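Local coordinates for phosphatidylinositide phosphatase SAC2 (Homo sapiens, PDB 4XUU), which removes the 4-phosphate of phosphatidylinositol 4-phosphate during endocytic recycling, and is represented here by its homodimer-forming, pleckstrin-homology-like hSac2 domain, at residues Gly87-Leu92 against Pro96-Met101; Tyr105-Ala110 against Pro164-Ile169; Met138-Lys143 against Leu150-Lys155. One frame throughout, in Å; residues are numbered along the deposited sequence.

Contact 1 of 3, residues Gly87-Leu92 against Pro96-Met101; sequences GPEPTL and PKFSCM
Gly87 and Cys100 form an antiparallel hydrogen-bonded pair, in which Cys100 N gives a 2.8 Å bond to Gly87 O and Gly87 N returns one of 3.2 Å to Cys100 O. Pro88 and Ser99 follow as a non-hydrogen-bonded pair, a position where the proline's lack of an N-H costs nothing across the ladder. Next, Glu89 N reaches Phe98 O at 3.0 Å. The side chain of Glu89 adds a fourth bond: OE1, through its anti lone pair, accepts from Lys97 N at 2.9 Å and almost straight (174°). With chi1 at 48°, CG is wedged between the backbone N and the carbonyl carbon, and the extended chain beyond it carries the carboxylate across to the other arm.

The setting is the loop end of the beta hairpin made by strands 81-88 and 99-107 of this PH-like domain, with Pro90 at the centre of an inverse gamma turn. Cys100 also carries a disulfide to Cys35.

Glu89 OE1 also lies above one face of the Phe98 ring, displaced toward the rim, with the carboxylate and ring planes 41° apart; Arg118 makes a cation-pi contact with the same ring. In place of Glu89, an alanine would leave Lys97 N without its carboxylate acceptor and would probably free that part of the loop to shift. The nonpolar contacts are Cys100 SG against Glu89 CB at 3.8 Å and Pro88 CB against Pro96 CG at 3.9 Å.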
loop_
_atom_site.group_PDB
_atom_site.type_symbol
_atom_site.label_atom_id
_atom_site.label_comp_id
_atom_site.label_asym_id
_atom_site.label_seq_id
_atom_site.Cartn_x
_atom_site.Cartn_y
_atom_site.Cartn_z
ATOM N N GLY A 87 10.363 1.516 8.361
ATOM C CA GLY A 87 9.706 1.453 9.658
ATOM C C GLY A 87 9.865 2.721 10.468
ATOM O O GLY A 87 10.459 3.689 9.992
ATOM N N PRO A 88 9.334 2.722 11.706
ATOM C CA PRO A 88 9.451 3.874 12.598
ATOM C C PRO A 88 10.906 4.247 12.866
ATOM O O PRO A 88 11.759 3.363 12.993
ATOM C CB PRO A 88 8.781 3.387 13.886
ATOM C CG PRO A 88 7.863 2.308 13.447
ATOM C CD PRO A 88 8.574 1.624 12.331
ATOM N N GLU A 89 11.170 5.549 12.942
ATOM C CA GLU A 89 12.515 6.083 13.184
ATOM C C GLU A 89 13.192 5.502 14.431
ATOM O O GLU A 89 12.538 5.295 15.459
ATOM C CB GLU A 89 12.492 7.617 13.266
ATOM C CG GLU A 89 11.415 8.194 14.176
ATOM C CD GLU A 89 11.807 9.519 14.805
ATOM O OE1 GLU A 89 10.997 10.063 15.588
ATOM O OE2 GLU A 89 12.923 10.016 14.536
ATOM N N PRO A 90 14.508 5.225 14.333
ATOM C CA PRO A 90 15.280 4.739 15.478
ATOM C C PRO A 90 15.550 5.838 16.510
ATOM O O PRO A 90 16.650 6.401 16.549
ATOM C CB PRO A 90 16.591 4.258 14.838
ATOM C CG PRO A 90 16.717 5.050 13.582
ATOM C CD PRO A 90 15.310 5.237 13.092
ATOM N N THR A 91 14.550 6.140 17.337
ATOM C CA THR A 91 14.703 7.144 18.389
ATOM C C THR A 91 15.477 6.586 19.572
ATOM O O THR A 91 15.287 5.431 19.967
ATOM C CB THR A 91 13.351 7.691 18.893
ATOM O OG1 THR A 91 12.404 6.622 19.010
ATOM C CG2 THR A 91 12.816 8.743 17.945
ATOM N N LEU A 92 16.346 7.416 20.140
ATOM C CA LEU A 92 17.169 7.008 21.271
ATOM C C LEU A 92 16.367 6.941 22.575
ATOM O O LEU A 92 16.794 6.299 23.537
ATOM C CB LEU A 92 18.398 7.917 21.394
ATOM C CG LEU A 92 19.356 7.859 20.191
ATOM C CD1 LEU A 92 20.143 9.151 20.019
ATOM C CD2 LEU A 92 20.297 6.659 20.279
ATOM N N PRO A 96 8.671 7.161 18.566
ATOM C CA PRO A 96 9.056 7.578 17.219
ATOM C C PRO A 96 7.898 8.311 16.551
ATOM O O PRO A 96 6.744 7.886 16.671
ATOM C CB PRO A 96 9.351 6.254 16.503
ATOM C CG PRO A 96 8.624 5.216 17.281
ATOM C CD PRO A 96 8.603 5.693 18.697
ATOM N N LYS A 97 8.202 9.414 15.874
ATOM C CA LYS A 97 7.169 10.221 15.230
ATOM C C LYS A 97 6.879 9.708 13.825
ATOM O O LYS A 97 5.779 9.224 13.548
ATOM C CB LYS A 97 7.562 11.707 15.188
ATOM C CG LYS A 97 7.802 12.360 16.552
ATOM C CD LYS A 97 9.291 12.421 16.890
ATOM C CE LYS A 97 9.549 13.124 18.217
ATOM N NZ LYS A 97 9.065 12.343 19.395
ATOM N N PHE A 98 7.882 9.800 12.953
ATOM C CA PHE A 98 7.735 9.495 11.530
ATOM C C PHE A 98 8.418 8.191 11.114
ATOM O O PHE A 98 9.187 7.603 11.875
ATOM C CB PHE A 98 8.283 10.658 10.688
ATOM C CG PHE A 98 9.456 11.365 11.320
ATOM C CD1 PHE A 98 10.688 10.733 11.448
ATOM C CD2 PHE A 98 9.319 12.662 11.802
ATOM C CE1 PHE A 98 11.770 11.387 12.040
ATOM C CE2 PHE A 98 10.396 13.322 12.395
ATOM C CZ PHE A 98 11.623 12.682 12.516
ATOM N N SER A 99 8.128 7.749 9.895
ATOM C CA SER A 99 8.768 6.574 9.317
ATOM C C SER A 99 10.060 6.975 8.622
ATOM O O SER A 99 10.196 8.106 8.150
ATOM C CB SER A 99 7.838 5.899 8.309
ATOM O OG SER A 99 6.548 5.700 8.859
ATOM N N CYS A 100 11.008 6.046 8.563
ATOM C CA CYS A 100 12.229 6.257 7.800
ATOM C C CYS A 100 12.525 5.090 6.865
ATOM O O CYS A 100 12.063 3.966 7.076
ATOM C CB CYS A 100 13.413 6.556 8.725
ATOM S SG CYS A 100 13.221 8.124 9.605
HETATM N N MSE A 101 13.293 5.387 5.821
HETATM C CA MSE A 101 13.657 4.430 4.799
HETATM C C MSE A 101 15.156 4.181 4.862
HETATM O O MSE A 101 15.957 5.115 4.772
HETATM C CB MSE A 101 13.277 4.978 3.432
HETATM C CG MSE A 101 13.479 4.005 2.298
HETATM SE SE MSE A 101 13.211 4.897 0.599
HETATM C CE MSE A 101 13.674 3.455 -0.575
#

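Contact 2 of 3, residues Tyr105-Ala110 against Pro164-Ile169; sequences YRYKEA and PHEDII
The rings of Tyr105 and His165 meet rim to rim, their centroids 5.9 Å apart and their planes inclined by only 22°. His165 ND1 lies in the plane of the tyrosine at its hydroxyl edge, and Tyr105 CZ lies in the plane of the imidazole, so the 2.7 Å hydrogen bond between Tyr105 OH and His165 ND1 runs close to both planes. Either atom could be the donor. One face of the Tyr107 ring carries the CG of its neighbour Lys108, while its two edges receive the tail: Glu166 OE1 comes near the plane beside CE2, and Ile168 CD1 approaches CE1 from the other edge at 4.4 Å. The Glu166 carboxylate is turned 71° from the ring and takes a weak, 3.4 Å bond from Tyr107 OH to OE1. Because Tyr107 CG is trans to the backbone N (chi1 179°), the ring extends from the strand into the notch between Glu166 and Ile168.

A type I' beta turn from Tyr107 to Ala110 joins strands 99-107 and 110-119, with Tyr105 two residues before it. Gln74 NE2 bonds both Tyr105 OH and Glu166 O, and His115 stacks on His165. The C-terminal tail thus runs beside strand 70-77, pairing its backbone at Ile168 with Tyr73 and Arg75, and joins that strand to the turn end of the other two.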
loop_
_atom_site.group_PDB
_atom_site.type_symbol
_atom_site.label_atom_id
_atom_site.label_comp_id
_atom_site.label_asym_id
_atom_site.label_seq_id
_atom_site.Cartn_x
_atom_site.Cartn_y
_atom_site.Cartn_z
ATOM N N TYR A 105 23.573 -0.840 1.455
ATOM C CA TYR A 105 24.421 -1.033 0.285
ATOM C C TYR A 105 25.749 -1.718 0.601
ATOM O O TYR A 105 26.271 -1.627 1.720
ATOM C CB TYR A 105 24.633 0.286 -0.472
ATOM C CG TYR A 105 25.502 1.324 0.214
ATOM C CD1 TYR A 105 24.946 2.263 1.085
ATOM C CD2 TYR A 105 26.875 1.386 -0.034
ATOM C CE1 TYR A 105 25.738 3.228 1.707
ATOM C CE2 TYR A 105 27.677 2.346 0.579
ATOM C CZ TYR A 105 27.102 3.263 1.446
ATOM O OH TYR A 105 27.892 4.209 2.056
ATOM N N ARG A 106 26.277 -2.416 -0.400
ATOM C CA ARG A 106 27.549 -3.102 -0.282
ATOM C C ARG A 106 28.652 -2.196 -0.818
ATOM O O ARG A 106 28.520 -1.610 -1.897
ATOM C CB ARG A 106 27.506 -4.431 -1.036
ATOM C CG ARG A 106 28.669 -5.353 -0.730
ATOM C CD ARG A 106 28.438 -6.743 -1.296
ATOM N NE ARG A 106 27.591 -7.561 -0.430
ATOM C CZ ARG A 106 28.046 -8.490 0.408
ATOM N NH1 ARG A 106 29.349 -8.732 0.505
ATOM N NH2 ARG A 106 27.196 -9.185 1.152
ATOM N N TYR A 107 29.729 -2.076 -0.047
ATOM C CA TYR A 107 30.836 -1.191 -0.382
ATOM C C TYR A 107 32.165 -1.898 -0.140
ATOM O O TYR A 107 32.423 -2.388 0.963
ATOM C CB TYR A 107 30.747 0.104 0.434
ATOM C CG TYR A 107 31.870 1.081 0.179
ATOM C CD1 TYR A 107 31.978 1.749 -1.041
ATOM C CD2 TYR A 107 32.827 1.340 1.160
ATOM C CE1 TYR A 107 33.015 2.648 -1.280
ATOM C CE2 TYR A 107 33.866 2.239 0.932
ATOM C CZ TYR A 107 33.953 2.891 -0.289
ATOM O OH TYR A 107 34.977 3.781 -0.523
ATOM N N LYS A 108 33.000 -1.941 -1.177
ATOM C CA LYS A 108 34.238 -2.723 -1.170
ATOM C C LYS A 108 33.955 -4.162 -0.730
ATOM O O LYS A 108 34.710 -4.749 0.048
ATOM C CB LYS A 108 35.313 -2.078 -0.275
ATOM C CG LYS A 108 35.520 -0.573 -0.465
ATOM C CD LYS A 108 36.215 -0.230 -1.773
ATOM C CE LYS A 108 36.704 1.204 -1.755
ATOM N NZ LYS A 108 37.458 1.553 -2.982
ATOM N N GLU A 109 32.846 -4.706 -1.231
ATOM C CA GLU A 109 32.380 -6.063 -0.911
ATOM C C GLU A 109 32.002 -6.279 0.563
ATOM O O GLU A 109 31.670 -7.394 0.969
ATOM C CB GLU A 109 33.378 -7.122 -1.403
ATOM C CG GLU A 109 33.467 -7.198 -2.925
ATOM C CD GLU A 109 34.489 -8.201 -3.412
ATOM O OE1 GLU A 109 35.680 -8.051 -3.073
ATOM O OE2 GLU A 109 34.103 -9.134 -4.149
ATOM N N ALA A 110 32.036 -5.206 1.349
ATOM C CA ALA A 110 31.631 -5.255 2.750
ATOM C C ALA A 110 30.234 -4.667 2.926
ATOM O O ALA A 110 29.851 -3.742 2.209
ATOM C CB ALA A 110 32.632 -4.509 3.617
ATOM N N PRO A 164 30.972 4.550 8.469
ATOM C CA PRO A 164 31.160 5.855 7.825
ATOM C C PRO A 164 31.088 5.777 6.299
ATOM O O PRO A 164 31.705 4.898 5.692
ATOM C CB PRO A 164 32.566 6.281 8.283
ATOM C CG PRO A 164 33.190 5.056 8.870
ATOM C CD PRO A 164 32.064 4.247 9.410
ATOM N N HIS A 165 30.315 6.679 5.697
ATOM C CA HIS A 165 30.200 6.743 4.244
ATOM C C HIS A 165 31.427 7.412 3.644
ATOM O O HIS A 165 31.981 8.352 4.215
ATOM C CB HIS A 165 28.958 7.526 3.813
ATOM C CG HIS A 165 27.682 7.042 4.423
ATOM N ND1 HIS A 165 27.090 5.851 4.068
ATOM C CD2 HIS A 165 26.867 7.607 5.346
ATOM C CE1 HIS A 165 25.973 5.695 4.756
ATOM N NE2 HIS A 165 25.816 6.747 5.539
ATOM N N GLU A 166 31.838 6.927 2.482
ATOM C CA GLU A 166 32.938 7.532 1.749
ATOM C C GLU A 166 32.441 8.024 0.398
ATOM O O GLU A 166 31.523 7.443 -0.179
ATOM C CB GLU A 166 34.081 6.531 1.583
ATOM C CG GLU A 166 34.919 6.370 2.842
ATOM C CD GLU A 166 35.862 5.184 2.777
ATOM O OE1 GLU A 166 35.376 4.035 2.843
ATOM O OE2 GLU A 166 37.087 5.403 2.676
ATOM N N ASP A 167 33.036 9.109 -0.092
ATOM C CA ASP A 167 32.673 9.654 -1.394
ATOM C C ASP A 167 33.039 8.667 -2.497
ATOM O O ASP A 167 34.116 8.067 -2.469
ATOM C CB ASP A 167 33.347 11.009 -1.626
ATOM C CG ASP A 167 32.749 12.120 -0.769
ATOM O OD1 ASP A 167 31.509 12.174 -0.637
ATOM O OD2 ASP A 167 33.522 12.945 -0.232
ATOM N N ILE A 168 32.127 8.484 -3.447
ATOM C CA ILE A 168 32.342 7.551 -4.553
ATOM C C ILE A 168 31.768 8.066 -5.874
ATOM O O ILE A 168 30.605 8.458 -5.956
ATOM C CB ILE A 168 31.869 6.098 -4.215
ATOM C CG1 ILE A 168 31.668 5.262 -5.478
ATOM C CG2 ILE A 168 30.607 6.100 -3.396
ATOM C CD1 ILE A 168 31.408 3.788 -5.206
ATOM N N ILE A 169 32.622 8.064 -6.894
ATOM C CA ILE A 169 32.304 8.566 -8.225
ATOM C C ILE A 169 31.709 7.466 -9.106
ATOM O O ILE A 169 30.812 7.721 -9.910
ATOM C CB ILE A 169 33.575 9.150 -8.904
ATOM C CG1 ILE A 169 34.062 10.408 -8.167
ATOM C CG2 ILE A 169 33.350 9.414 -10.399
ATOM C CD1 ILE A 169 33.048 11.538 -8.086
ATOM O OXT ILE A 169 32.111 6.302 -9.044
#

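Contact 3 of 3, residues Met138-Lys143 against Leu150-Lys155; sequences MLQITK and LPIIEK
Lys143 NZ is gripped by two backbone carbonyls, Leu81 O and Leu78 O, and the aliphatic chain leading to it lies against Leu150. The contact is made at CD, 3.9 Å from Leu150 CB, where the two side chains cross at about a right angle. With CG trans to the backbone N (chi1 -154°), the lysine leaves the helix toward Leu150, so a buried chain delivers its ammonium group to acceptors that are themselves backbone atoms.

Leu150 is the main nonpolar element on the other side. Its CD2 methyl rests on the helix backbone, 3.7 Å from Leu139 O, and touches Leu139 CB at 4.1 Å; its CB faces Gln140 CG at the same separation. Gln140, its chain extended, crosses obliquely past Leu150 and brings its terminal amide close to the leucine's carbonyl. The CB of Gln140 also meets Ile152 CD1 at 3.9 Å, so the one extended chain lies between the leucine and the isoleucine, touching both.

Here the C-terminal helix of the PH-like fold, 129-145, packs on the residues that lead into the short strand 152-154. This strand lies parallel to 81-88 at the edge of this chain's sheet, and Ile153 bonds through its backbone to Ile84 and Ile86. In the assembly, Ile152, Ile153 and Glu154 pair antiparallel with a strand of the third subunit, which carries the sheet across the interface.

Leu139 and Leu150 both pack on Ile84 of strand 81-88, so helix and tail meet over the same isoleucine, while Gln140 also packs on Lys155 of the third subunit.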
loop_
_atom_site.group_PDB
_atom_site.type_symbol
_atom_site.label_atom_id
_atom_site.label_comp_id
_atom_site.label_asym_id
_atom_site.label_seq_id
_atom_site.Cartn_x
_atom_site.Cartn_y
_atom_site.Cartn_z
HETATM N N MSE A 138 10.073 2.230 -6.828
HETATM C CA MSE A 138 10.775 2.572 -8.061
HETATM C C MSE A 138 12.207 2.038 -8.092
HETATM O O MSE A 138 12.689 1.620 -9.140
HETATM C CB MSE A 138 10.740 4.068 -8.372
HETATM C CG MSE A 138 10.897 4.304 -9.876
HETATM SE SE MSE A 138 11.117 6.144 -10.433
HETATM C CE MSE A 138 9.251 6.696 -10.261
ATOM N N LEU A 139 12.876 2.050 -6.946
ATOM C CA LEU A 139 14.193 1.442 -6.832
ATOM C C LEU A 139 14.117 -0.061 -7.094
ATOM O O LEU A 139 15.051 -0.652 -7.645
ATOM C CB LEU A 139 14.796 1.707 -5.454
ATOM C CG LEU A 139 15.284 3.124 -5.126
ATOM C CD1 LEU A 139 15.452 3.269 -3.630
ATOM C CD2 LEU A 139 16.592 3.452 -5.829
ATOM N N GLN A 140 12.991 -0.667 -6.713
ATOM C CA GLN A 140 12.817 -2.107 -6.826
ATOM C C GLN A 140 12.638 -2.563 -8.270
ATOM O O GLN A 140 13.376 -3.437 -8.728
ATOM C CB GLN A 140 11.667 -2.601 -5.949
ATOM C CG GLN A 140 11.556 -4.117 -5.897
ATOM C CD GLN A 140 10.378 -4.601 -5.081
ATOM O OE1 GLN A 140 10.549 -5.313 -4.094
ATOM N NE2 GLN A 140 9.173 -4.217 -5.485
ATOM N N ILE A 141 11.678 -1.978 -8.985
ATOM C CA ILE A 141 11.435 -2.362 -10.380
ATOM C C ILE A 141 12.588 -1.994 -11.324
ATOM O O ILE A 141 12.838 -2.704 -12.298
ATOM C CB ILE A 141 10.089 -1.828 -10.950
ATOM C CG1 ILE A 141 9.965 -0.312 -10.790
ATOM C CG2 ILE A 141 8.905 -2.551 -10.317
ATOM C CD1 ILE A 141 9.039 0.319 -11.823
ATOM N N THR A 142 13.281 -0.893 -11.035
ATOM C CA THR A 142 14.454 -0.501 -11.810
ATOM C C THR A 142 15.531 -1.584 -11.714
ATOM O O THR A 142 16.125 -1.969 -12.727
ATOM C CB THR A 142 15.007 0.870 -11.368
ATOM O OG1 THR A 142 13.988 1.861 -11.523
ATOM C CG2 THR A 142 16.210 1.277 -12.212
ATOM N N LYS A 143 15.753 -2.088 -10.502
ATOM C CA LYS A 143 16.708 -3.164 -10.281
ATOM C C LYS A 143 16.216 -4.489 -10.867
ATOM O O LYS A 143 17.007 -5.283 -11.381
ATOM C CB LYS A 143 17.008 -3.321 -8.794
ATOM C CG LYS A 143 18.360 -3.931 -8.549
ATOM C CD LYS A 143 18.585 -4.293 -7.114
ATOM C CE LYS A 143 19.693 -5.313 -7.027
ATOM N NZ LYS A 143 20.441 -5.160 -5.767
ATOM N N LEU A 150 15.177 -6.866 -5.363
ATOM C CA LEU A 150 15.400 -5.970 -4.243
ATOM C C LEU A 150 14.283 -6.126 -3.226
ATOM O O LEU A 150 13.163 -5.678 -3.470
ATOM C CB LEU A 150 15.478 -4.515 -4.722
ATOM C CG LEU A 150 15.802 -3.460 -3.660
ATOM C CD1 LEU A 150 17.208 -3.665 -3.109
ATOM C CD2 LEU A 150 15.652 -2.072 -4.234
ATOM N N PRO A 151 14.577 -6.770 -2.084
ATOM C CA PRO A 151 13.547 -6.918 -1.056
ATOM C C PRO A 151 13.219 -5.598 -0.347
ATOM O O PRO A 151 14.126 -4.881 0.083
ATOM C CB PRO A 151 14.158 -7.932 -0.081
ATOM C CG PRO A 151 15.616 -7.873 -0.310
ATOM C CD PRO A 151 15.814 -7.500 -1.745
ATOM N N ILE A 152 11.930 -5.280 -0.262
ATOM C CA ILE A 152 11.449 -4.179 0.568
ATOM C C ILE A 152 10.821 -4.767 1.832
ATOM O O ILE A 152 9.847 -5.523 1.760
ATOM C CB ILE A 152 10.419 -3.287 -0.163
ATOM C CG1 ILE A 152 10.956 -2.837 -1.526
ATOM C CG2 ILE A 152 10.057 -2.078 0.698
ATOM C CD1 ILE A 152 9.896 -2.260 -2.453
ATOM N N ILE A 153 11.390 -4.412 2.983
ATOM C CA ILE A 153 11.019 -5.005 4.264
ATOM C C ILE A 153 10.336 -4.002 5.198
ATOM O O ILE A 153 10.873 -2.929 5.465
ATOM C CB ILE A 153 12.258 -5.625 4.972
ATOM C CG1 ILE A 153 13.021 -6.544 4.011
ATOM C CG2 ILE A 153 11.842 -6.374 6.234
ATOM C CD1 ILE A 153 14.403 -6.929 4.475
ATOM N N GLU A 154 9.149 -4.362 5.683
ATOM C CA GLU A 154 8.475 -3.602 6.729
ATOM C C GLU A 154 8.829 -4.220 8.076
ATOM O O GLU A 154 8.433 -5.353 8.371
ATOM C CB GLU A 154 6.955 -3.626 6.548
ATOM C CG GLU A 154 6.422 -3.115 5.212
ATOM C CD GLU A 154 4.914 -3.334 5.069
ATOM O OE1 GLU A 154 4.177 -3.100 6.056
ATOM O OE2 GLU A 154 4.462 -3.742 3.973
ATOM N N LYS A 155 9.587 -3.482 8.882
ATOM C CA LYS A 155 9.968 -3.919 10.230
ATOM C C LYS A 155 10.443 -2.738 11.067
ATOM O O LYS A 155 10.556 -1.622 10.564
ATOM C CB LYS A 155 11.044 -5.017 10.180
ATOM C CG LYS A 155 12.408 -4.580 9.646
ATOM C CD LYS A 155 13.401 -5.744 9.619
ATOM C CE LYS A 155 14.007 -6.032 10.994
ATOM N NZ LYS A 155 15.038 -5.028 11.394
#

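How the contacts relate
One sheet connects the three contacts. Contacts 1 and 2 share strand 99-107 and lie about 24 Å apart, centre to centre, toward its two ends. Contact 3 is about 19 Å from each by the same measure. It touches contact 1 directly: the selenomethionine Met101 packs its CE 3.5 Å from Leu139 CD1, bringing the hairpin strand under the helix. Contacts 2 and 3 do not touch, their nearest atoms being about 8 Å apart, although contact 3 is nested in the loop closed by contact 2. Both 105-110/164-169 and 138-143/150-155 meet the second subunit, whereas 87-92/96-101 touches no other chain of the assembly. The phosphatase Sac domain belongs to another part of the protein.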